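Local coordinates for protein sulfate adenylyltransferase, adenylylsulfate kinase (Thiobacillus denitrificans, PDB 3CR8) that phosphorylates adenosine 5'-phosphosulfate with ATP to form 3'-phosphoadenylyl sulfate, while lacking the ATP sulfurylase activity its other name suggests, at residues V14-P19 / E46-G51; L147-A152 / Q230-P235; R164-W169 / F256-L261. All blocks are in the same frame, centred on the assembly; numbering follows the deposited sequence.

Contact 1: residues V14-P19 / E46-G51; sequences VNLIDP and EMLMTG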
loop_
_atom_site.group_PDB
_atom_site.type_symbol
_atom_site.label_atom_id
_atom_site.label_comp_id
_atom_site.label_asym_id
_atom_site.label_seq_id
_atom_site.Cartn_x
_atom_site.Cartn_y
_atom_site.Cartn_z
ATOM N N VAL A 14 -28.392 41.261 22.699
ATOM C CA VAL A 14 -29.728 40.868 23.135
ATOM C C VAL A 14 -29.774 39.444 23.695
ATOM O O VAL A 14 -29.029 38.566 23.266
ATOM C CB VAL A 14 -30.748 40.978 22.003
ATOM C CG1 VAL A 14 -32.088 40.459 22.476
ATOM C CG2 VAL A 14 -30.843 42.428 21.482
ATOM N N ASN A 15 -30.636 39.235 24.681
ATOM C CA ASN A 15 -30.974 37.894 25.166
ATOM C C ASN A 15 -32.411 37.855 25.677
ATOM O O ASN A 15 -32.728 38.336 26.754
ATOM C CB ASN A 15 -30.011 37.412 26.244
ATOM C CG ASN A 15 -30.296 35.991 26.684
ATOM O OD1 ASN A 15 -31.392 35.488 26.488
ATOM N ND2 ASN A 15 -29.303 35.333 27.266
ATOM N N LEU A 16 -33.274 37.281 24.859
ATOM C CA LEU A 16 -34.696 37.244 25.096
ATOM C C LEU A 16 -35.077 36.097 26.040
ATOM O O LEU A 16 -36.260 35.730 26.146
ATOM C CB LEU A 16 -35.426 37.094 23.741
ATOM C CG LEU A 16 -36.001 38.381 23.171
ATOM C CD1 LEU A 16 -35.056 39.524 23.421
ATOM C CD2 LEU A 16 -36.314 38.221 21.710
ATOM N N ILE A 17 -34.090 35.519 26.714
ATOM C CA ILE A 17 -34.376 34.407 27.610
ATOM C C ILE A 17 -33.858 34.618 29.019
ATOM O O ILE A 17 -32.682 34.390 29.304
ATOM C CB ILE A 17 -33.847 33.094 27.073
ATOM C CG1 ILE A 17 -34.609 32.693 25.821
ATOM C CG2 ILE A 17 -34.023 32.010 28.083
ATOM C CD1 ILE A 17 -34.092 31.420 25.168
ATOM N N ASP A 18 -34.764 35.062 29.887
ATOM C CA ASP A 18 -34.484 35.336 31.286
ATOM C C ASP A 18 -34.981 34.156 32.085
ATOM O O ASP A 18 -36.180 33.996 32.247
ATOM C CB ASP A 18 -35.229 36.604 31.731
ATOM C CG ASP A 18 -34.779 37.110 33.099
ATOM O OD1 ASP A 18 -34.106 36.343 33.839
ATOM O OD2 ASP A 18 -35.101 38.281 33.425
ATOM N N PRO A 19 -34.063 33.321 32.595
ATOM C CA PRO A 19 -34.473 32.129 33.358
ATOM C C PRO A 19 -35.258 32.458 34.650
ATOM O O PRO A 19 -36.227 31.784 34.939
ATOM C CB PRO A 19 -33.138 31.429 33.670
ATOM C CG PRO A 19 -32.112 32.086 32.772
ATOM C CD PRO A 19 -32.599 33.480 32.556
ATOM N N GLU A 46 -35.273 31.557 17.011
ATOM C CA GLU A 46 -34.024 31.271 17.711
ATOM C C GLU A 46 -32.939 32.336 17.461
ATOM O O GLU A 46 -32.227 32.779 18.371
ATOM C CB GLU A 46 -33.515 29.913 17.288
ATOM C CG GLU A 46 -32.319 29.472 18.038
ATOM C CD GLU A 46 -31.839 28.124 17.573
ATOM O OE1 GLU A 46 -32.551 27.489 16.766
ATOM O OE2 GLU A 46 -30.741 27.704 18.000
ATOM N N MET A 47 -32.808 32.747 16.210
ATOM C CA MET A 47 -31.897 33.827 15.891
ATOM C C MET A 47 -32.248 35.071 16.711
ATOM O O MET A 47 -31.369 35.733 17.284
ATOM C CB MET A 47 -31.925 34.152 14.390
ATOM C CG MET A 47 -31.345 33.075 13.484
ATOM S SD MET A 47 -29.562 33.185 13.334
ATOM C CE MET A 47 -29.057 32.590 14.932
ATOM N N LEU A 48 -33.536 35.400 16.765
ATOM C CA LEU A 48 -33.935 36.626 17.430
ATOM C C LEU A 48 -33.788 36.453 18.935
ATOM O O LEU A 48 -33.202 37.275 19.640
ATOM C CB LEU A 48 -35.365 36.980 17.078
ATOM C CG LEU A 48 -35.884 38.138 17.917
ATOM C CD1 LEU A 48 -35.517 39.435 17.214
ATOM C CD2 LEU A 48 -37.378 38.006 18.107
ATOM N N MET A 49 -34.289 35.332 19.413
ATOM C CA MET A 49 -34.313 35.056 20.839
ATOM C C MET A 49 -32.910 35.100 21.400
ATOM O O MET A 49 -32.719 35.219 22.593
ATOM C CB MET A 49 -34.927 33.672 21.079
ATOM C CG MET A 49 -35.660 33.554 22.351
ATOM S SD MET A 49 -37.039 32.497 22.093
ATOM C CE MET A 49 -36.304 31.103 21.238
ATOM N N THR A 50 -31.924 35.014 20.524
ATOM C CA THR A 50 -30.603 34.596 20.952
ATOM C C THR A 50 -29.535 35.669 20.737
ATOM O O THR A 50 -28.409 35.541 21.197
ATOM C CB THR A 50 -30.233 33.252 20.288
ATOM O OG1 THR A 50 -29.882 32.308 21.299
ATOM C CG2 THR A 50 -29.100 33.397 19.276
ATOM N N GLY A 51 -29.893 36.742 20.047
ATOM C CA GLY A 51 -28.985 37.865 19.937
ATOM C C GLY A 51 -28.305 37.985 18.589
ATOM O O GLY A 51 -27.554 38.920 18.356
#
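Leu16 and Ile17 pack on Leu48 and Met49 in a loop-to-helix-end contact within the PUA-like domain, where the irregular run 14-19 passes the C-terminal turn of helix 39-50. One backbone hydrogen bond crosses: Leu16 N donates to Met49 O at 3.1 Å with an N-H...O angle of 154°, and the donor stands above the carbonyl plane. The rest is apolar packing. CD2 of Leu16 meets Leu48 CD2 at 3.8 Å, while Met49 CG lies 3.8 Å from Leu16 CB and 3.7 Å from Ile17 CG1, so the methionine chain lies against both residues. Asn15 holds the loop in shape through an Asx turn: with CG anti to the backbone N (chi1 -176°), its OD1 accepts from Ile17 N at 2.7 Å. Gly51, with positive phi, closes the helix in a Schellman motif, and its CA lies 3.4 Å from Val14 O. Ser54 OG is hydrogen-bonded to both Val14 N and Gly51 O, bringing the two chain runs together at this end. Leu16 and Leu48 both touch Val133 of strand 126-135, so the loop and the end of helix 39-50 sit together against that strand of the mixed sheet.

Contact 2: residues L147-A152 / Q230-P235; sequences LRATPA and QLSLLP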
loop_
_atom_site.group_PDB
_atom_site.type_symbol
_atom_site.label_atom_id
_atom_site.label_comp_id
_atom_site.label_asym_id
_atom_site.label_seq_id
_atom_site.Cartn_x
_atom_site.Cartn_y
_atom_site.Cartn_z
ATOM N N LEU A 147 -21.120 21.546 18.761
ATOM C CA LEU A 147 -20.941 22.513 17.677
ATOM C C LEU A 147 -21.890 23.714 17.639
ATOM O O LEU A 147 -21.621 24.663 16.902
ATOM C CB LEU A 147 -21.035 21.794 16.349
ATOM C CG LEU A 147 -19.845 20.861 16.173
ATOM C CD1 LEU A 147 -19.999 19.909 14.986
ATOM C CD2 LEU A 147 -18.608 21.693 16.033
ATOM N N ARG A 148 -22.986 23.675 18.408
ATOM C CA ARG A 148 -23.962 24.759 18.420
ATOM C C ARG A 148 -23.662 25.762 19.495
ATOM O O ARG A 148 -23.819 25.469 20.667
ATOM C CB ARG A 148 -25.369 24.213 18.639
ATOM C CG ARG A 148 -25.837 23.246 17.579
ATOM C CD ARG A 148 -27.124 22.556 17.932
ATOM N NE ARG A 148 -27.673 21.839 16.783
ATOM C CZ ARG A 148 -28.377 22.412 15.817
ATOM N NH1 ARG A 148 -28.609 23.714 15.855
ATOM N NH2 ARG A 148 -28.828 21.698 14.811
ATOM N N ALA A 149 -23.234 26.955 19.121
ATOM C CA ALA A 149 -23.069 28.038 20.096
ATOM C C ALA A 149 -24.007 29.213 19.864
ATOM O O ALA A 149 -24.384 29.535 18.751
ATOM C CB ALA A 149 -21.651 28.517 20.143
ATOM N N THR A 150 -24.403 29.848 20.943
ATOM C CA THR A 150 -25.186 31.057 20.825
ATOM C C THR A 150 -24.168 32.154 20.563
ATOM O O THR A 150 -22.982 31.976 20.825
ATOM C CB THR A 150 -25.956 31.349 22.130
ATOM O OG1 THR A 150 -25.046 31.343 23.244
ATOM C CG2 THR A 150 -27.062 30.306 22.363
ATOM N N PRO A 151 -24.614 33.294 20.045
ATOM C CA PRO A 151 -23.629 34.348 19.952
ATOM C C PRO A 151 -22.871 34.547 21.277
ATOM O O PRO A 151 -21.637 34.698 21.243
ATOM C CB PRO A 151 -24.487 35.554 19.575
ATOM C CG PRO A 151 -25.494 35.011 18.720
ATOM C CD PRO A 151 -25.876 33.703 19.420
ATOM N N ALA A 152 -23.567 34.538 22.415
ATOM C CA ALA A 152 -22.859 34.702 23.697
ATOM C C ALA A 152 -21.865 33.561 23.988
ATOM O O ALA A 152 -20.712 33.807 24.403
ATOM C CB ALA A 152 -23.804 34.903 24.861
ATOM N N GLN A 230 -11.927 27.691 13.892
ATOM C CA GLN A 230 -13.023 27.232 14.742
ATOM C C GLN A 230 -14.165 26.775 13.908
ATOM O O GLN A 230 -14.448 27.401 12.873
ATOM C CB GLN A 230 -13.548 28.369 15.615
ATOM C CG GLN A 230 -13.114 28.253 17.064
ATOM C CD GLN A 230 -13.735 27.037 17.728
ATOM O OE1 GLN A 230 -13.163 26.440 18.641
ATOM N NE2 GLN A 230 -14.902 26.653 17.245
ATOM N N LEU A 231 -14.830 25.697 14.337
ATOM C CA LEU A 231 -16.064 25.238 13.661
ATOM C C LEU A 231 -17.270 25.452 14.575
ATOM O O LEU A 231 -17.218 25.186 15.765
ATOM C CB LEU A 231 -15.977 23.774 13.218
ATOM C CG LEU A 231 -17.253 23.145 12.639
ATOM C CD1 LEU A 231 -17.605 23.679 11.266
ATOM C CD2 LEU A 231 -17.101 21.643 12.573
ATOM N N SER A 232 -18.351 25.967 14.027
ATOM C CA SER A 232 -19.523 26.190 14.845
ATOM C C SER A 232 -20.711 26.204 13.920
ATOM O O SER A 232 -20.547 26.426 12.740
ATOM C CB SER A 232 -19.402 27.503 15.594
ATOM O OG SER A 232 -20.165 27.451 16.768
ATOM N N LEU A 233 -21.903 25.950 14.434
ATOM C CA LEU A 233 -23.087 25.945 13.570
ATOM C C LEU A 233 -23.877 27.230 13.701
ATOM O O LEU A 233 -23.954 27.830 14.773
ATOM C CB LEU A 233 -23.976 24.731 13.846
ATOM C CG LEU A 233 -23.146 23.447 13.826
ATOM C CD1 LEU A 233 -23.970 22.264 14.274
ATOM C CD2 LEU A 233 -22.577 23.222 12.439
ATOM N N LEU A 234 -24.445 27.641 12.581
ATOM C CA LEU A 234 -25.237 28.853 12.465
ATOM C C LEU A 234 -26.676 28.472 12.131
ATOM O O LEU A 234 -26.993 28.169 10.977
ATOM C CB LEU A 234 -24.674 29.695 11.323
ATOM C CG LEU A 234 -25.082 31.158 11.125
ATOM C CD1 LEU A 234 -25.390 31.323 9.685
ATOM C CD2 LEU A 234 -26.305 31.508 11.924
ATOM N N PRO A 235 -27.559 28.508 13.131
ATOM C CA PRO A 235 -28.912 27.965 13.015
ATOM C C PRO A 235 -29.790 28.908 12.232
ATOM O O PRO A 235 -30.242 29.890 12.792
ATOM C CB PRO A 235 -29.403 27.924 14.469
ATOM C CG PRO A 235 -28.267 28.474 15.324
ATOM C CD PRO A 235 -27.381 29.232 14.391
#
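Leu147 and Leu233 form the tight part of this contact, built round one carbonyl. Leu147 O accepts two hydrogen bonds, from Leu233 N at 2.8 Å (N-H...O angle 149°) and from Ser232 OG at 3.1 Å, and the donors reach it from opposite faces of its plane. With OG anti to its own backbone N (chi1 -154°), the Ser232 hydroxyl is directed to that carbonyl. Beside this polar centre, Leu233 CD1 rests on Leu147 CB at 3.6 Å, and Leu147 CD2 meets Leu231 CD2 at 3.8 Å; Leu218 of helix 210-220 touches both Leu147 and Leu231. With an alanine in place of Ser232, Leu147 O would probably keep its bond from Leu233 N but lose its second donor, leaving one face of the carbonyl without that grip. The looser side begins at Arg148 and Ala149, both partly exposed. Leu233 CD1 lies over one face of the Arg148 guanidinium, whose NH2 is committed to a salt bridge with Asp143, and Ala149 CB comes no nearer to Ser232 OG than 3.8 Å. Thr150 then acts as N-cap of helix 151-160, its OG1 bonded to Glu153 N. Here the segment leading into a helix lies against the chain leaving strand 229-231, an outermost strand of the sheet within this chain, an arrangement consistent with the Rossmann-like alpha/beta fold of ATP sulfurylases, whose parallel sheet has strand order 3-2-1-4-5.

Contact 3: residues R164-W169 / F256-L261; sequences RRIIAW and FGCSLL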
loop_
_atom_site.group_PDB
_atom_site.type_symbol
_atom_site.label_atom_id
_atom_site.label_comp_id
_atom_site.label_asym_id
_atom_site.label_seq_id
_atom_site.Cartn_x
_atom_site.Cartn_y
_atom_site.Cartn_z
ATOM N N ARG A 164 -9.180 37.705 18.661
ATOM C CA ARG A 164 -9.753 39.055 18.577
ATOM C C ARG A 164 -10.408 39.336 17.220
ATOM O O ARG A 164 -11.601 39.625 17.106
ATOM C CB ARG A 164 -8.677 40.110 18.819
ATOM C CG ARG A 164 -8.106 40.180 20.228
ATOM C CD ARG A 164 -7.028 41.249 20.341
ATOM N NE ARG A 164 -5.749 40.863 19.730
ATOM C CZ ARG A 164 -4.808 41.730 19.338
ATOM N NH1 ARG A 164 -5.016 43.034 19.485
ATOM N NH2 ARG A 164 -3.661 41.304 18.794
ATOM N N ARG A 165 -9.595 39.249 16.180
ATOM C CA ARG A 165 -9.982 39.569 14.810
ATOM C C ARG A 165 -10.278 38.237 14.118
ATOM O O ARG A 165 -9.435 37.320 14.158
ATOM C CB ARG A 165 -8.789 40.268 14.148
ATOM C CG ARG A 165 -8.970 40.759 12.750
ATOM C CD ARG A 165 -7.605 40.880 12.110
ATOM N NE ARG A 165 -7.569 41.928 11.109
ATOM C CZ ARG A 165 -7.142 43.147 11.372
ATOM N NH1 ARG A 165 -6.726 43.434 12.602
ATOM N NH2 ARG A 165 -7.127 44.065 10.415
ATOM N N ILE A 166 -11.455 38.135 13.483
ATOM C CA ILE A 166 -11.976 36.858 12.990
ATOM C C ILE A 166 -12.730 36.988 11.666
ATOM O O ILE A 166 -13.721 37.725 11.568
ATOM C CB ILE A 166 -12.908 36.213 14.047
ATOM C CG1 ILE A 166 -12.195 36.081 15.398
ATOM C CG2 ILE A 166 -13.389 34.871 13.592
ATOM C CD1 ILE A 166 -13.126 35.795 16.565
ATOM N N ILE A 167 -12.246 36.261 10.656
ATOM C CA ILE A 167 -12.995 36.049 9.426
ATOM C C ILE A 167 -13.984 34.908 9.636
ATOM O O ILE A 167 -13.633 33.851 10.171
ATOM C CB ILE A 167 -12.085 35.621 8.276
ATOM C CG1 ILE A 167 -10.738 36.295 8.381
ATOM C CG2 ILE A 167 -12.729 35.899 6.914
ATOM C CD1 ILE A 167 -9.882 36.018 7.179
ATOM N N ALA A 168 -15.213 35.121 9.182
ATOM C CA ALA A 168 -16.228 34.084 9.208
ATOM C C ALA A 168 -16.536 33.637 7.802
ATOM O O ALA A 168 -16.488 34.437 6.868
ATOM C CB ALA A 168 -17.475 34.593 9.870
ATOM N N TRP A 169 -16.840 32.354 7.668
ATOM C CA TRP A 169 -17.260 31.773 6.410
ATOM C C TRP A 169 -18.552 31.040 6.770
ATOM O O TRP A 169 -18.543 30.070 7.540
ATOM C CB TRP A 169 -16.172 30.822 5.884
ATOM C CG TRP A 169 -16.573 30.028 4.708
ATOM C CD1 TRP A 169 -17.259 28.846 4.701
ATOM C CD2 TRP A 169 -16.297 30.337 3.349
ATOM N NE1 TRP A 169 -17.434 28.410 3.411
ATOM C CE2 TRP A 169 -16.861 29.312 2.566
ATOM C CE3 TRP A 169 -15.629 31.374 2.721
ATOM C CZ2 TRP A 169 -16.777 29.307 1.193
ATOM C CZ3 TRP A 169 -15.551 31.364 1.351
ATOM C CH2 TRP A 169 -16.117 30.338 0.601
ATOM N N PHE A 256 -22.025 37.528 16.348
ATOM C CA PHE A 256 -21.302 36.340 16.794
ATOM C C PHE A 256 -19.826 36.611 17.194
ATOM O O PHE A 256 -19.171 35.781 17.827
ATOM C CB PHE A 256 -21.370 35.261 15.724
ATOM C CG PHE A 256 -22.588 34.379 15.818
ATOM C CD1 PHE A 256 -22.588 33.284 16.655
ATOM C CD2 PHE A 256 -23.725 34.635 15.045
ATOM C CE1 PHE A 256 -23.691 32.466 16.736
ATOM C CE2 PHE A 256 -24.820 33.825 15.133
ATOM C CZ PHE A 256 -24.806 32.739 15.985
ATOM N N GLY A 257 -19.309 37.778 16.834
ATOM C CA GLY A 257 -17.958 38.145 17.200
ATOM C C GLY A 257 -17.056 38.418 15.999
ATOM O O GLY A 257 -15.920 38.872 16.151
ATOM N N CYS A 258 -17.544 38.149 14.796
ATOM C CA CYS A 258 -16.676 38.254 13.640
ATOM C C CYS A 258 -16.608 39.671 13.107
ATOM O O CYS A 258 -17.621 40.370 13.038
ATOM C CB CYS A 258 -17.176 37.321 12.549
ATOM S SG CYS A 258 -17.443 35.749 13.187
ATOM N N SER A 259 -15.417 40.084 12.696
ATOM C CA SER A 259 -15.254 41.404 12.089
ATOM C C SER A 259 -14.977 41.340 10.573
ATOM O O SER A 259 -14.798 42.376 9.919
ATOM C CB SER A 259 -14.165 42.201 12.826
ATOM O OG SER A 259 -12.903 41.563 12.754
ATOM N N LEU A 260 -14.933 40.124 10.032
ATOM C CA LEU A 260 -14.780 39.928 8.595
ATOM C C LEU A 260 -15.736 38.833 8.094
ATOM O O LEU A 260 -16.051 37.886 8.808
ATOM C CB LEU A 260 -13.325 39.603 8.244
ATOM C CG LEU A 260 -12.324 40.728 8.521
ATOM C CD1 LEU A 260 -11.560 40.491 9.810
ATOM C CD2 LEU A 260 -11.358 40.905 7.355
ATOM N N LEU A 261 -16.215 38.964 6.869
ATOM C CA LEU A 261 -17.158 37.993 6.344
ATOM C C LEU A 261 -16.791 37.671 4.891
ATOM O O LEU A 261 -16.536 38.564 4.082
ATOM C CB LEU A 261 -18.557 38.574 6.400
ATOM C CG LEU A 261 -19.725 37.645 6.659
ATOM C CD1 LEU A 261 -20.784 37.927 5.620
ATOM C CD2 LEU A 261 -19.272 36.215 6.589
#
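With SG of Cys258 anti to its own carbonyl carbon (chi1 -50°), the sulfur is set 3.5 Å from Ala168 CB, and Ile166 CG2, anti to its backbone N, is its second neighbour at 4.2 Å. These groups flank the start of a parallel strand pair, 166-169 with 260-262, at the middle of the five-stranded Rossmann-like sheet of the sulfurylase region. The register rests on two bridges, Ile167 with Leu260 and Ala168 with Leu261. Ile166 O accepts from Leu260 N at 3.1 Å and, more weakly, from Ser259 N, so one carbonyl receives both N-H groups where the incoming chain straightens. That chain has just left helix 244-256 through a Schellman motif at Gly257. On the face carrying Ile167 and Leu260, Ile167 CG2 lies 4.0 Å from Leu260 CB, and Ile167 also packs on Ser186 and Ala187 of helix 177-189. Ile166 meets Phe158 of helix 151-160. Just before strand 166-169, Arg165 CG touches Leu260 CD1 at 3.9 Å. On the face of Ala168 and Leu261, Leu261 CD2 stands 4.1 Å from Ala168 CB. The straightest bond of the pair runs from Ala168 N to Leu260 O, 2.9 Å at 158°, with the donor above the carbonyl plane.

Overall arrangement
Contact 2 is the intermediary between the other two. Its centre lies about 14 Å from that of contact 1 and about 13 Å from that of contact 3, whereas the centres of contacts 1 and 3 are about 21 Å apart and their nearest atoms about 4 Å apart, without meeting directly. Towards contact 1, Thr50 packs on Thr150 and Pro151, and Met47 on Pro235, joining the PUA-like domain to the sulfurylase region. Towards contact 3, the Phe256 ring lies against Ala149 and Pro151. Contacts 2 and 3 reach the same parallel sheet, the former where strand 229-231 ends, the latter through strands 166-169 and 260-262. All three lie away from the predicted ATP-binding loop Gly376-Ser383.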